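Long-range contacts in maltose/maltodextrin-binding protein (Thermus thermophilus, PDB 2GH9), which binds maltotriose in the cleft between its two lobes, probably as the sugar-capturing component of a periplasmic uptake system: residues Glu113-Ile118 with Pro156-Gly161; Phe149-Gly154 with Met229-Pro234; Trp262-Gly267 with Ser326-Leu331; Phe163-Ala168 with Phe252-Gly257. All blocks are in the same frame, centred on the assembly; numbering follows the deposited sequence.

In the fold
Contacts 1 and 2 are buried throughout and meet at one four-stranded sheet, in which strands 116-120 and 227-232 are neighbours. Contact 1 sets the residues leading into strand 116-120 against the start of helix 156-166, beside the sugar, and contact 2 adds the edge strand 149-150. They join where Tyr151 OH and Asn159 OD1 pair at 2.6 Å. Contact 3 is partly buried and lies beside contact 1, bonded to it through Gly267 N and Glu113 O. Contact 4, the farthest from the centre of the chain, returns to helix 156-166 at its other end. Sugar, water and carboxylate mark contact 1, a backbone bond contact 2, while contacts 3 and 4 rely on apolar side chains with one bridging water each.

Contact 1: residues Glu113-Ile118 with Pro156-Gly161; sequences ESVALI and PYFNFG. With GLC (alpha-D-glucopyranose), chain B; GLC (alpha-D-glucopyranose), chain C.
Val115 turns CG1 beside its backbone N (chi1 -63°), toward two rings of residues 156-161, and Tyr157 swings its own ring in with CG anti to the backbone N (chi1 175°). The methyl CG1 lies over one face of the Phe158 ring, offset toward the rim, in a CH-pi contact 4.2 Å from the ring centroid. The same methyl reaches Tyr157 CE2 at 3.9 Å, so a single branch of valine serves both aromatics. Tyr157 gives a face to the chain B glucose, whose C4 stands over the ring centre, while its CB lies 3.2 Å from O5 of the chain C glucose. At the Phe158 edge, near the ring plane, lies O6 of the chain B sugar. Glu113 extends beyond CG to take a hydrogen bond from O2 of that glucose at OE2 (2.7 Å). One water links Glu113 OE2, Tyr157 OH and the glucose O3, tying acid, phenol and sugar together. Arg305 forms a salt bridge with OE1 and Gln269 bonds OE2, which should fix the carboxylate and favour its charged form. Aromatic faces against the sugar with polar groups at its hydroxyls are characteristic of carbohydrate sites, here the maltotriose pocket of a periplasmic binding protein.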
loop_
_atom_site.group_PDB
_atom_site.type_symbol
_atom_site.label_atom_id
_atom_site.label_comp_id
_atom_site.label_asym_id
_atom_site.label_seq_id
_atom_site.Cartn_x
_atom_site.Cartn_y
_atom_site.Cartn_z
ATOM N N GLU A 113 -4.866 2.889 -3.410
ATOM C CA GLU A 113 -5.134 2.134 -2.207
ATOM C C GLU A 113 -4.602 2.871 -0.997
ATOM O O GLU A 113 -3.705 3.686 -1.098
ATOM C CB GLU A 113 -4.435 0.786 -2.292
ATOM C CG GLU A 113 -2.910 0.902 -2.453
ATOM C CD GLU A 113 -2.251 -0.394 -2.820
ATOM O OE1 GLU A 113 -2.988 -1.305 -3.204
ATOM O OE2 GLU A 113 -0.998 -0.519 -2.701
ATOM N N SER A 114 -5.146 2.523 0.159
ATOM C CA SER A 114 -4.607 2.974 1.433
ATOM C C SER A 114 -5.109 2.020 2.484
ATOM O O SER A 114 -6.086 1.304 2.261
ATOM C CB SER A 114 -5.076 4.410 1.753
ATOM O OG SER A 114 -6.376 4.417 2.317
ATOM N N VAL A 115 -4.466 2.007 3.646
ATOM C CA VAL A 115 -5.078 1.353 4.790
ATOM C C VAL A 115 -6.247 2.173 5.319
ATOM O O VAL A 115 -6.390 3.379 5.061
ATOM C CB VAL A 115 -4.053 1.033 5.950
ATOM C CG1 VAL A 115 -2.997 0.052 5.446
ATOM C CG2 VAL A 115 -3.435 2.323 6.547
ATOM N N ALA A 116 -7.109 1.472 6.043
ATOM C CA ALA A 116 -8.282 2.048 6.675
ATOM C C ALA A 116 -8.772 1.095 7.782
ATOM O O ALA A 116 -8.330 -0.052 7.888
ATOM C CB ALA A 116 -9.393 2.254 5.667
ATOM N N LEU A 117 -9.709 1.594 8.573
ATOM C CA LEU A 117 -10.389 0.802 9.563
ATOM C C LEU A 117 -11.455 -0.014 8.829
ATOM O O LEU A 117 -12.461 0.527 8.358
ATOM C CB LEU A 117 -11.012 1.694 10.645
ATOM C CG LEU A 117 -11.811 0.908 11.694
ATOM C CD1 LEU A 117 -10.847 0.063 12.512
ATOM C CD2 LEU A 117 -12.629 1.836 12.555
ATOM N N ILE A 118 -11.191 -1.314 8.714
ATOM C CA ILE A 118 -12.124 -2.243 8.120
ATOM C C ILE A 118 -12.747 -3.033 9.281
ATOM O O ILE A 118 -12.052 -3.682 10.062
ATOM C CB ILE A 118 -11.457 -3.159 7.098
ATOM C CG1 ILE A 118 -10.594 -2.337 6.125
ATOM C CG2 ILE A 118 -12.527 -3.979 6.321
ATOM C CD1 ILE A 118 -9.760 -3.210 5.124
ATOM N N PRO A 156 6.107 -0.363 9.096
ATOM C CA PRO A 156 6.183 1.122 9.048
ATOM C C PRO A 156 5.113 1.828 8.167
ATOM O O PRO A 156 4.515 2.850 8.572
ATOM C CB PRO A 156 7.603 1.389 8.516
ATOM C CG PRO A 156 8.040 0.142 7.881
ATOM C CD PRO A 156 7.290 -1.003 8.487
ATOM N N TYR A 157 4.872 1.277 6.982
ATOM C CA TYR A 157 3.716 1.682 6.138
ATOM C C TYR A 157 2.360 1.671 6.880
ATOM O O TYR A 157 1.612 2.640 6.833
ATOM C CB TYR A 157 3.649 0.759 4.920
ATOM C CG TYR A 157 2.461 0.944 4.000
ATOM C CD1 TYR A 157 2.531 1.811 2.941
ATOM C CD2 TYR A 157 1.288 0.198 4.180
ATOM C CE1 TYR A 157 1.480 1.968 2.072
ATOM C CE2 TYR A 157 0.220 0.354 3.342
ATOM C CZ TYR A 157 0.320 1.244 2.262
ATOM O OH TYR A 157 -0.720 1.437 1.379
ATOM N N PHE A 158 2.037 0.585 7.572
ATOM C CA PHE A 158 0.743 0.493 8.285
ATOM C C PHE A 158 0.605 1.547 9.390
ATOM O O PHE A 158 -0.486 2.076 9.647
ATOM C CB PHE A 158 0.574 -0.912 8.872
ATOM C CG PHE A 158 0.067 -1.918 7.893
ATOM C CD1 PHE A 158 -1.253 -2.339 7.946
ATOM C CD2 PHE A 158 0.895 -2.445 6.929
ATOM C CE1 PHE A 158 -1.720 -3.266 7.052
ATOM C CE2 PHE A 158 0.420 -3.362 6.022
ATOM C CZ PHE A 158 -0.882 -3.790 6.100
ATOM N N ASN A 159 1.735 1.864 10.018
ATOM C CA ASN A 159 1.804 2.833 11.111
ATOM C C ASN A 159 1.971 4.295 10.711
ATOM O O ASN A 159 1.844 5.165 11.569
ATOM C CB ASN A 159 2.947 2.456 12.061
ATOM C CG ASN A 159 2.587 1.310 12.946
ATOM O OD1 ASN A 159 1.681 1.427 13.762
ATOM N ND2 ASN A 159 3.250 0.184 12.766
ATOM N N PHE A 160 2.256 4.582 9.435
ATOM C CA PHE A 160 2.466 5.962 9.027
ATOM C C PHE A 160 1.342 6.897 9.481
ATOM O O PHE A 160 1.613 8.010 9.913
ATOM C CB PHE A 160 2.710 6.131 7.523
ATOM C CG PHE A 160 2.730 7.575 7.107
ATOM C CD1 PHE A 160 3.781 8.400 7.495
ATOM C CD2 PHE A 160 1.670 8.132 6.402
ATOM C CE1 PHE A 160 3.793 9.733 7.144
ATOM C CE2 PHE A 160 1.676 9.480 6.072
ATOM C CZ PHE A 160 2.743 10.277 6.446
ATOM N N GLY A 161 0.086 6.453 9.413
ATOM C CA GLY A 161 -1.035 7.302 9.793
ATOM C C GLY A 161 -0.951 7.863 11.199
ATOM O O GLY A 161 -1.367 8.991 11.451
HETATM C C1 GLC B . 0.475 -3.512 0.899
HETATM C C2 GLC B . 0.627 -2.285 0.020
HETATM C C3 GLC B . 2.127 -1.951 -0.138
HETATM C C4 GLC B . 2.859 -1.853 1.191
HETATM C C5 GLC B . 2.573 -3.087 2.043
HETATM C C6 GLC B . 3.167 -2.932 3.448
HETATM O O2 GLC B . 0.071 -2.544 -1.272
HETATM O O3 GLC B . 2.284 -0.756 -0.872
HETATM O O4 GLC B . 4.276 -1.722 0.963
HETATM O O5 GLC B . 1.148 -3.314 2.149
HETATM O O6 GLC B . 3.478 -4.195 4.044
HETATM C C1 GLC C . 4.798 -0.456 1.354
HETATM C C2 GLC C . 5.760 -0.049 0.253
HETATM C C3 GLC C . 6.956 -0.988 0.221
HETATM C C4 GLC C . 7.583 -1.049 1.607
HETATM C C5 GLC C . 6.565 -1.427 2.693
HETATM C C6 GLC C . 7.137 -1.369 4.117
HETATM O O2 GLC C . 5.092 -0.053 -1.023
HETATM O O3 GLC C . 7.909 -0.526 -0.731
HETATM O O4 GLC C . 8.649 -1.997 1.560
HETATM O O5 GLC C . 5.455 -0.526 2.636
HETATM O O6 GLC C . 6.316 -2.159 4.985
HETATM O O HOH W 1 0.358 1.198 -0.929
#

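Contact 2: residues Phe149-Gly154 with Met229-Pro234; sequences FLYNIG and MILNGP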
loop_
_atom_site.group_PDB
_atom_site.type_symbol
_atom_site.label_atom_id
_atom_site.label_comp_id
_atom_site.label_asym_id
_atom_site.label_seq_id
_atom_site.Cartn_x
_atom_site.Cartn_y
_atom_site.Cartn_z
ATOM N N PHE A 149 -9.404 -5.707 17.981
ATOM C CA PHE A 149 -8.544 -5.014 17.032
ATOM C C PHE A 149 -7.156 -5.626 16.880
ATOM O O PHE A 149 -6.425 -5.837 17.855
ATOM C CB PHE A 149 -8.402 -3.536 17.397
ATOM C CG PHE A 149 -7.446 -2.801 16.517
ATOM C CD1 PHE A 149 -7.746 -2.591 15.168
ATOM C CD2 PHE A 149 -6.246 -2.314 17.015
ATOM C CE1 PHE A 149 -6.861 -1.932 14.358
ATOM C CE2 PHE A 149 -5.365 -1.635 16.191
ATOM C CZ PHE A 149 -5.676 -1.452 14.868
ATOM N N LEU A 150 -6.786 -5.886 15.624
ATOM C CA LEU A 150 -5.496 -6.412 15.290
ATOM C C LEU A 150 -5.013 -5.753 14.001
ATOM O O LEU A 150 -5.820 -5.344 13.174
ATOM C CB LEU A 150 -5.549 -7.933 15.113
ATOM C CG LEU A 150 -5.799 -8.813 16.358
ATOM C CD1 LEU A 150 -5.804 -10.315 15.946
ATOM C CD2 LEU A 150 -4.735 -8.517 17.418
ATOM N N TYR A 151 -3.700 -5.658 13.862
ATOM C CA TYR A 151 -3.075 -5.164 12.624
ATOM C C TYR A 151 -1.586 -5.506 12.605
ATOM O O TYR A 151 -1.019 -5.912 13.628
ATOM C CB TYR A 151 -3.315 -3.639 12.434
ATOM C CG TYR A 151 -2.348 -2.718 13.153
ATOM C CD1 TYR A 151 -2.329 -2.650 14.541
ATOM C CD2 TYR A 151 -1.480 -1.880 12.445
ATOM C CE1 TYR A 151 -1.459 -1.824 15.206
ATOM C CE2 TYR A 151 -0.589 -1.034 13.111
ATOM C CZ TYR A 151 -0.598 -1.017 14.507
ATOM O OH TYR A 151 0.230 -0.211 15.221
ATOM N N ASN A 152 -0.962 -5.327 11.443
ATOM C CA ASN A 152 0.472 -5.549 11.279
ATOM C C ASN A 152 1.293 -4.479 12.003
ATOM O O ASN A 152 1.860 -3.586 11.397
ATOM C CB ASN A 152 0.819 -5.628 9.780
ATOM C CG ASN A 152 2.190 -6.180 9.519
ATOM O OD1 ASN A 152 2.922 -6.575 10.441
ATOM N ND2 ASN A 152 2.560 -6.225 8.230
ATOM N N ILE A 153 1.386 -4.629 13.327
ATOM C CA ILE A 153 1.921 -3.609 14.217
ATOM C C ILE A 153 3.378 -3.221 13.987
ATOM O O ILE A 153 3.776 -2.085 14.245
ATOM C CB ILE A 153 1.659 -4.040 15.716
ATOM C CG1 ILE A 153 2.043 -2.948 16.709
ATOM C CG2 ILE A 153 2.358 -5.353 16.054
ATOM C CD1 ILE A 153 1.365 -3.139 18.070
ATOM N N GLY A 154 4.188 -4.163 13.516
ATOM C CA GLY A 154 5.578 -3.883 13.264
ATOM C C GLY A 154 5.863 -3.171 11.962
ATOM O O GLY A 154 6.956 -2.696 11.773
ATOM N N MET A 229 -12.225 -5.643 14.194
ATOM C CA MET A 229 -11.648 -4.519 13.455
ATOM C C MET A 229 -10.203 -4.812 13.048
ATOM O O MET A 229 -9.423 -5.375 13.815
ATOM C CB MET A 229 -11.716 -3.239 14.304
ATOM C CG MET A 229 -13.119 -2.695 14.457
ATOM S SD MET A 229 -13.417 -1.345 15.621
ATOM C CE MET A 229 -13.234 -2.192 17.203
ATOM N N ILE A 230 -9.858 -4.430 11.820
ATOM C CA ILE A 230 -8.490 -4.503 11.340
ATOM C C ILE A 230 -8.103 -3.176 10.672
ATOM O O ILE A 230 -8.934 -2.494 10.118
ATOM C CB ILE A 230 -8.317 -5.689 10.339
ATOM C CG1 ILE A 230 -6.842 -6.031 10.128
ATOM C CG2 ILE A 230 -9.065 -5.406 9.020
ATOM C CD1 ILE A 230 -6.604 -7.251 9.178
ATOM N N LEU A 231 -6.839 -2.828 10.754
ATOM C CA LEU A 231 -6.263 -1.763 9.964
ATOM C C LEU A 231 -5.618 -2.471 8.765
ATOM O O LEU A 231 -4.599 -3.154 8.905
ATOM C CB LEU A 231 -5.233 -0.983 10.778
ATOM C CG LEU A 231 -4.587 0.225 10.101
ATOM C CD1 LEU A 231 -5.606 1.319 9.694
ATOM C CD2 LEU A 231 -3.494 0.813 10.976
ATOM N N ASN A 232 -6.248 -2.340 7.599
ATOM C CA ASN A 232 -5.759 -2.963 6.365
ATOM C C ASN A 232 -6.315 -2.212 5.134
ATOM O O ASN A 232 -7.165 -1.343 5.263
ATOM C CB ASN A 232 -6.180 -4.438 6.336
ATOM C CG ASN A 232 -5.261 -5.301 5.486
ATOM O OD1 ASN A 232 -4.250 -4.830 4.946
ATOM N ND2 ASN A 232 -5.585 -6.595 5.403
ATOM N N GLY A 233 -5.830 -2.580 3.954
ATOM C CA GLY A 233 -6.188 -1.922 2.725
ATOM C C GLY A 233 -6.957 -2.787 1.747
ATOM O O GLY A 233 -7.189 -3.984 1.991
ATOM N N PRO A 234 -7.339 -2.182 0.615
ATOM C CA PRO A 234 -8.290 -2.804 -0.311
ATOM C C PRO A 234 -7.762 -4.070 -1.009
ATOM O O PRO A 234 -8.553 -4.849 -1.530
ATOM C CB PRO A 234 -8.592 -1.675 -1.312
ATOM C CG PRO A 234 -7.440 -0.772 -1.230
ATOM C CD PRO A 234 -6.940 -0.838 0.167
HETATM O O HOH W 2 -3.065 -5.318 9.434
#
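A parallel edge of a mixed four-stranded sheet is made here: the weakly bonded strand 149-150 runs alongside strand 227-232, in the alpha/beta architecture of a periplasmic solute-binding protein. Leu150 N donates to Met229 O over 3.2 Å, with an N-H...O angle of 160° and the donor tilted 17° from the carbonyl plane. Met229 O also receives the CA-H of Phe149, so two donors meet at one carbonyl. Beyond this bond the backbones stay close but the regular pairing lapses. Leu150 O and Leu231 N stay 3.6 Å apart without bonding, and both are buried with no polar partner; Leu150 O instead receives a CA-H...O contact from Ile230 CA at 3.3 Å, with CG1 of the same isoleucine equally near. Farther along, a water takes over the pairing, accepting from Asn152 N and donating to Leu231 O.

Leu231 carries the apolar part, lying alongside Phe149 and Tyr151 with all three side chains pointing the same way. Its CB is 4.0 Å from Phe149 CE1, and its CD2 is 3.7 Å from Tyr151 CD2. Tyr151 CG sits between the backbone N and carbonyl carbon (chi1 84°), which lays the ring along the leucine. Its hydroxyl bonds to Asn159 of the following helix.

Phe149 and Met229 project to the side of the sheet covered by helix 131-141, where Phe134 meets the Phe149 ring edge-to-face. Leu150 and Ile230 project to the other side, against helix 215-224, while helix 189-204 packs on Tyr151 and strand 116-120 is hydrogen-bonded along the far edge of 227-232.

Contact 3: residues Trp262-Gly267 with Ser326-Leu331; sequences WGPFLG and SKVFPL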
loop_
_atom_site.group_PDB
_atom_site.type_symbol
_atom_site.label_atom_id
_atom_site.label_comp_id
_atom_site.label_asym_id
_atom_site.label_seq_id
_atom_site.Cartn_x
_atom_site.Cartn_y
_atom_site.Cartn_z
ATOM N N TRP A 262 -5.527 11.464 12.015
ATOM C CA TRP A 262 -4.992 10.293 11.354
ATOM C C TRP A 262 -5.096 10.467 9.818
ATOM O O TRP A 262 -6.121 10.904 9.310
ATOM C CB TRP A 262 -5.723 9.039 11.787
ATOM C CG TRP A 262 -5.293 7.794 11.037
ATOM C CD1 TRP A 262 -4.260 6.962 11.360
ATOM C CD2 TRP A 262 -5.927 7.207 9.884
ATOM N NE1 TRP A 262 -4.182 5.933 10.469
ATOM C CE2 TRP A 262 -5.181 6.058 9.543
ATOM C CE3 TRP A 262 -7.022 7.567 9.080
ATOM C CZ2 TRP A 262 -5.518 5.240 8.458
ATOM C CZ3 TRP A 262 -7.344 6.757 7.975
ATOM C CH2 TRP A 262 -6.607 5.606 7.690
ATOM N N GLY A 263 -4.035 10.111 9.103
ATOM C CA GLY A 263 -4.060 10.069 7.639
ATOM C C GLY A 263 -3.034 9.078 7.116
ATOM O O GLY A 263 -1.842 9.193 7.431
ATOM N N PRO A 264 -3.471 8.117 6.294
ATOM C CA PRO A 264 -2.559 7.073 5.799
ATOM C C PRO A 264 -1.758 7.490 4.559
ATOM O O PRO A 264 -2.094 8.484 3.935
ATOM C CB PRO A 264 -3.533 5.948 5.411
ATOM C CG PRO A 264 -4.734 6.726 4.872
ATOM C CD PRO A 264 -4.843 7.943 5.763
ATOM N N PHE A 265 -0.739 6.700 4.198
ATOM C CA PHE A 265 -0.157 6.758 2.865
ATOM C C PHE A 265 -1.196 6.401 1.796
ATOM O O PHE A 265 -2.012 5.504 1.984
ATOM C CB PHE A 265 1.010 5.771 2.701
ATOM C CG PHE A 265 2.324 6.217 3.301
ATOM C CD1 PHE A 265 2.863 7.463 3.005
ATOM C CD2 PHE A 265 3.061 5.340 4.095
ATOM C CE1 PHE A 265 4.102 7.850 3.506
ATOM C CE2 PHE A 265 4.316 5.715 4.598
ATOM C CZ PHE A 265 4.828 6.982 4.307
ATOM N N LEU A 266 -1.147 7.119 0.680
ATOM C CA LEU A 266 -1.817 6.737 -0.547
ATOM C C LEU A 266 -0.767 6.033 -1.378
ATOM O O LEU A 266 0.392 6.471 -1.460
ATOM C CB LEU A 266 -2.414 7.955 -1.271
ATOM C CG LEU A 266 -3.338 8.809 -0.386
ATOM C CD1 LEU A 266 -3.734 10.126 -1.047
ATOM C CD2 LEU A 266 -4.592 8.037 0.032
ATOM N N GLY A 267 -1.145 4.886 -1.907
ATOM C CA GLY A 267 -0.268 4.097 -2.733
ATOM C C GLY A 267 -0.932 3.974 -4.074
ATOM O O GLY A 267 -2.139 3.825 -4.147
ATOM N N SER A 326 -13.196 6.756 -0.761
ATOM C CA SER A 326 -13.276 8.174 -1.145
ATOM C C SER A 326 -13.320 9.115 0.063
ATOM O O SER A 326 -13.010 10.301 -0.041
ATOM C CB SER A 326 -14.496 8.443 -2.060
ATOM O OG SER A 326 -15.676 8.789 -1.321
ATOM N N LYS A 327 -13.701 8.588 1.217
ATOM C CA LYS A 327 -13.740 9.369 2.425
ATOM C C LYS A 327 -12.428 9.239 3.202
ATOM O O LYS A 327 -12.184 9.996 4.132
ATOM C CB LYS A 327 -14.951 8.946 3.266
ATOM C CG LYS A 327 -16.324 9.358 2.625
ATOM C CD LYS A 327 -16.537 10.885 2.729
ATOM C CE LYS A 327 -17.536 11.471 1.667
ATOM N NZ LYS A 327 -16.942 11.680 0.304
ATOM N N VAL A 328 -11.592 8.279 2.808
ATOM C CA VAL A 328 -10.308 8.033 3.456
ATOM C C VAL A 328 -9.171 8.680 2.671
ATOM O O VAL A 328 -8.292 9.306 3.265
ATOM C CB VAL A 328 -10.048 6.504 3.659
ATOM C CG1 VAL A 328 -8.627 6.260 4.176
ATOM C CG2 VAL A 328 -11.077 5.892 4.583
ATOM N N PHE A 329 -9.180 8.565 1.339
ATOM C CA PHE A 329 -8.051 9.084 0.550
ATOM C C PHE A 329 -7.706 10.547 0.779
ATOM O O PHE A 329 -6.537 10.894 0.820
ATOM C CB PHE A 329 -8.231 8.847 -0.961
ATOM C CG PHE A 329 -8.141 7.388 -1.387
ATOM C CD1 PHE A 329 -7.673 6.389 -0.530
ATOM C CD2 PHE A 329 -8.511 7.033 -2.674
ATOM C CE1 PHE A 329 -7.601 5.073 -0.953
ATOM C CE2 PHE A 329 -8.453 5.723 -3.099
ATOM C CZ PHE A 329 -7.977 4.738 -2.243
ATOM N N PRO A 330 -8.712 11.420 0.911
ATOM C CA PRO A 330 -8.381 12.833 1.160
ATOM C C PRO A 330 -7.673 13.129 2.477
ATOM O O PRO A 330 -7.101 14.211 2.622
ATOM C CB PRO A 330 -9.748 13.520 1.140
ATOM C CG PRO A 330 -10.604 12.615 0.335
ATOM C CD PRO A 330 -10.164 11.232 0.772
ATOM N N LEU A 331 -7.711 12.191 3.419
ATOM C CA LEU A 331 -6.980 12.346 4.682
ATOM C C LEU A 331 -5.472 12.070 4.556
ATOM O O LEU A 331 -4.679 12.491 5.403
ATOM C CB LEU A 331 -7.572 11.420 5.726
ATOM C CG LEU A 331 -9.074 11.483 5.948
ATOM C CD1 LEU A 331 -9.462 10.429 6.965
ATOM C CD2 LEU A 331 -9.558 12.896 6.345
HETATM O O HOH W 3 -5.291 13.798 7.707
#
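Leu266 and Phe329 form the close-packed end of this contact, where the start of strand 265-273 meets a 3-10 turn at residues 329-331. The long strand belongs to the mixed sheet of the solute-binding-protein fold, and the turn leads into strand 333-334, its parallel neighbour in that sheet. With CG anti to its carbonyl carbon (chi1 -54°), Leu266 points both methyls at the turn. CD2 approaches Phe329 CD1 to 3.5 Å, obliquely to the ring, and CD1 lies equally near Phe329 O at 3.5 Å. Both methyls in fact reach this carbonyl oxygen, and CD2 touches the ring as well.

Next to this pair, Val328 rests one methyl against two neighbouring side chains of the other segment. Its CG1 is 4.0 Å from Pro264 CG and as far from Trp262 CZ3, meeting the indole at its edge, near the ring plane. Pro264 in turn lays CD over a face of the same indole, so proline and valine approach the tryptophan from different directions. Val328 also touches Ser114.

Packing is looser at Leu331, where the side-chain approaches are longer and a water enters. Its CD1 comes to the indole edge at 4.3 Å from Trp262 CE3, and its CB stays 4.4 Å from Pro264 CD. Polar atoms and solvent take a larger share here. A water donates to Leu331 O and, through a long, weak bond, to Trp262 O. The same Leu331 O receives a CA-H...O contact from Gly263 CA at 3.4 Å, 139° at the hydrogen.

Contact 4: residues Phe163-Ala168 with Phe252-Gly257; sequences FKAFGA and FPVPPG. Unlike the reference sequence in segment 252-257: Val254 (reference Ala).
Helix 156-166 ends in a Schellman motif, with Gly167 at positive phi (138°) and Ala168 N bonded back to Phe163 O, while residues 252-256, extended, pass the last helical turn. Ala165 points its methyl straight at this segment, and CB meets Pro255 CD at 3.6 Å, with Val254 CG1 farther off at 4.2 Å. Val254 differs from the reference sequence, which has alanine there. Phe166 contributes the larger surface. Its CG is anti to the carbonyl carbon (chi1 -75°), which carries the ring across Pro255, its CE2 lying 3.9 Å from Pro255 CB.

In the lobe of the solute-binding protein that contains strand 247-250, the proline-rich loop after this strand runs past the helix end on its way to strand 265-273. Helix 189-204 lies against both sides of the contact, its Phe198 touching Phe166 and Pro255 alike. Farther along, toward Gly257, the aromatic ring meets backbone instead of side chains: Pro256 O approaches the ring edge near its plane, 3.6 Å from Phe166 CZ, and Gly257 C is as close to CE1. Gly257, exposed and at positive phi (91°), shares a water with the helix end. The water donates to Phe166 O at 3.3 Å and, weakly, to Gly257 O.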
loop_
_atom_site.group_PDB
_atom_site.type_symbol
_atom_site.label_atom_id
_atom_site.label_comp_id
_atom_site.label_asym_id
_atom_site.label_seq_id
_atom_site.Cartn_x
_atom_site.Cartn_y
_atom_site.Cartn_z
ATOM N N PHE A 163 2.035 8.351 12.624
ATOM C CA PHE A 163 3.118 9.329 12.486
ATOM C C PHE A 163 2.604 10.678 11.936
ATOM O O PHE A 163 2.997 11.743 12.424
ATOM C CB PHE A 163 4.285 8.771 11.648
ATOM C CG PHE A 163 5.222 7.863 12.419
ATOM C CD1 PHE A 163 6.502 8.293 12.781
ATOM C CD2 PHE A 163 4.843 6.567 12.741
ATOM C CE1 PHE A 163 7.383 7.448 13.468
ATOM C CE2 PHE A 163 5.716 5.713 13.438
ATOM C CZ PHE A 163 7.001 6.169 13.790
ATOM N N LYS A 164 1.702 10.612 10.959
ATOM C CA LYS A 164 1.016 11.786 10.411
ATOM C C LYS A 164 0.155 12.510 11.462
ATOM O O LYS A 164 0.276 13.731 11.634
ATOM C CB LYS A 164 0.175 11.391 9.185
ATOM C CG LYS A 164 -0.485 12.572 8.470
ATOM C CD LYS A 164 -0.879 12.220 7.042
ATOM C CE LYS A 164 -1.358 13.442 6.285
ATOM N NZ LYS A 164 -0.274 14.423 6.141
ATOM N N ALA A 165 -0.671 11.768 12.189
ATOM C CA ALA A 165 -1.443 12.352 13.280
ATOM C C ALA A 165 -0.537 13.164 14.248
ATOM O O ALA A 165 -0.842 14.308 14.592
ATOM C CB ALA A 165 -2.216 11.272 14.039
ATOM N N PHE A 166 0.587 12.580 14.655
ATOM C CA PHE A 166 1.480 13.216 15.629
ATOM C C PHE A 166 2.387 14.312 15.053
ATOM O O PHE A 166 3.063 15.005 15.813
ATOM C CB PHE A 166 2.313 12.169 16.374
ATOM C CG PHE A 166 1.536 11.405 17.405
ATOM C CD1 PHE A 166 1.143 12.022 18.598
ATOM C CD2 PHE A 166 1.210 10.082 17.207
ATOM C CE1 PHE A 166 0.435 11.335 19.550
ATOM C CE2 PHE A 166 0.513 9.383 18.168
ATOM C CZ PHE A 166 0.114 10.027 19.348
ATOM N N GLY A 167 2.395 14.486 13.729
ATOM C CA GLY A 167 2.909 15.727 13.124
ATOM C C GLY A 167 3.766 15.621 11.878
ATOM O O GLY A 167 4.294 16.629 11.431
ATOM N N ALA A 168 3.946 14.414 11.340
ATOM C CA ALA A 168 4.722 14.210 10.103
ATOM C C ALA A 168 3.816 14.381 8.889
ATOM O O ALA A 168 2.912 13.590 8.698
ATOM C CB ALA A 168 5.370 12.799 10.092
ATOM N N PHE A 252 -9.430 5.479 10.389
ATOM C CA PHE A 252 -9.000 5.052 11.692
ATOM C C PHE A 252 -9.120 6.256 12.618
ATOM O O PHE A 252 -8.886 7.354 12.185
ATOM C CB PHE A 252 -7.577 4.520 11.665
ATOM C CG PHE A 252 -7.229 3.723 12.889
ATOM C CD1 PHE A 252 -7.595 2.376 12.983
ATOM C CD2 PHE A 252 -6.641 4.325 13.966
ATOM C CE1 PHE A 252 -7.318 1.651 14.117
ATOM C CE2 PHE A 252 -6.352 3.597 15.107
ATOM C CZ PHE A 252 -6.698 2.269 15.186
ATOM N N PRO A 253 -9.551 6.053 13.873
ATOM C CA PRO A 253 -9.554 7.167 14.821
ATOM C C PRO A 253 -8.187 7.804 15.066
ATOM O O PRO A 253 -7.147 7.145 14.976
ATOM C CB PRO A 253 -10.105 6.559 16.120
ATOM C CG PRO A 253 -10.167 5.108 15.930
ATOM C CD PRO A 253 -10.157 4.838 14.449
ATOM N N VAL A 254 -8.210 9.098 15.361
ATOM C CA VAL A 254 -7.003 9.835 15.623
ATOM C C VAL A 254 -6.501 9.388 16.991
ATOM O O VAL A 254 -7.285 9.331 17.951
ATOM C CB VAL A 254 -7.254 11.360 15.565
ATOM C CG1 VAL A 254 -5.937 12.160 15.701
ATOM C CG2 VAL A 254 -7.929 11.701 14.269
ATOM N N PRO A 255 -5.202 9.021 17.077
ATOM C CA PRO A 255 -4.662 8.572 18.371
ATOM C C PRO A 255 -4.745 9.696 19.411
ATOM O O PRO A 255 -4.700 10.880 19.047
ATOM C CB PRO A 255 -3.200 8.236 18.064
ATOM C CG PRO A 255 -3.079 8.179 16.586
ATOM C CD PRO A 255 -4.188 8.992 16.004
ATOM N N PRO A 256 -4.858 9.330 20.694
ATOM C CA PRO A 256 -4.914 10.321 21.756
ATOM C C PRO A 256 -3.567 11.055 21.890
ATOM O O PRO A 256 -2.506 10.434 21.821
ATOM C CB PRO A 256 -5.222 9.478 22.995
ATOM C CG PRO A 256 -4.651 8.128 22.676
ATOM C CD PRO A 256 -4.879 7.949 21.211
ATOM N N GLY A 257 -3.613 12.377 22.040
ATOM C CA GLY A 257 -2.401 13.203 22.110
ATOM C C GLY A 257 -1.891 13.766 20.782
ATOM O O GLY A 257 -1.042 14.668 20.781
HETATM O O HOH W 4 1.015 15.593 18.308
#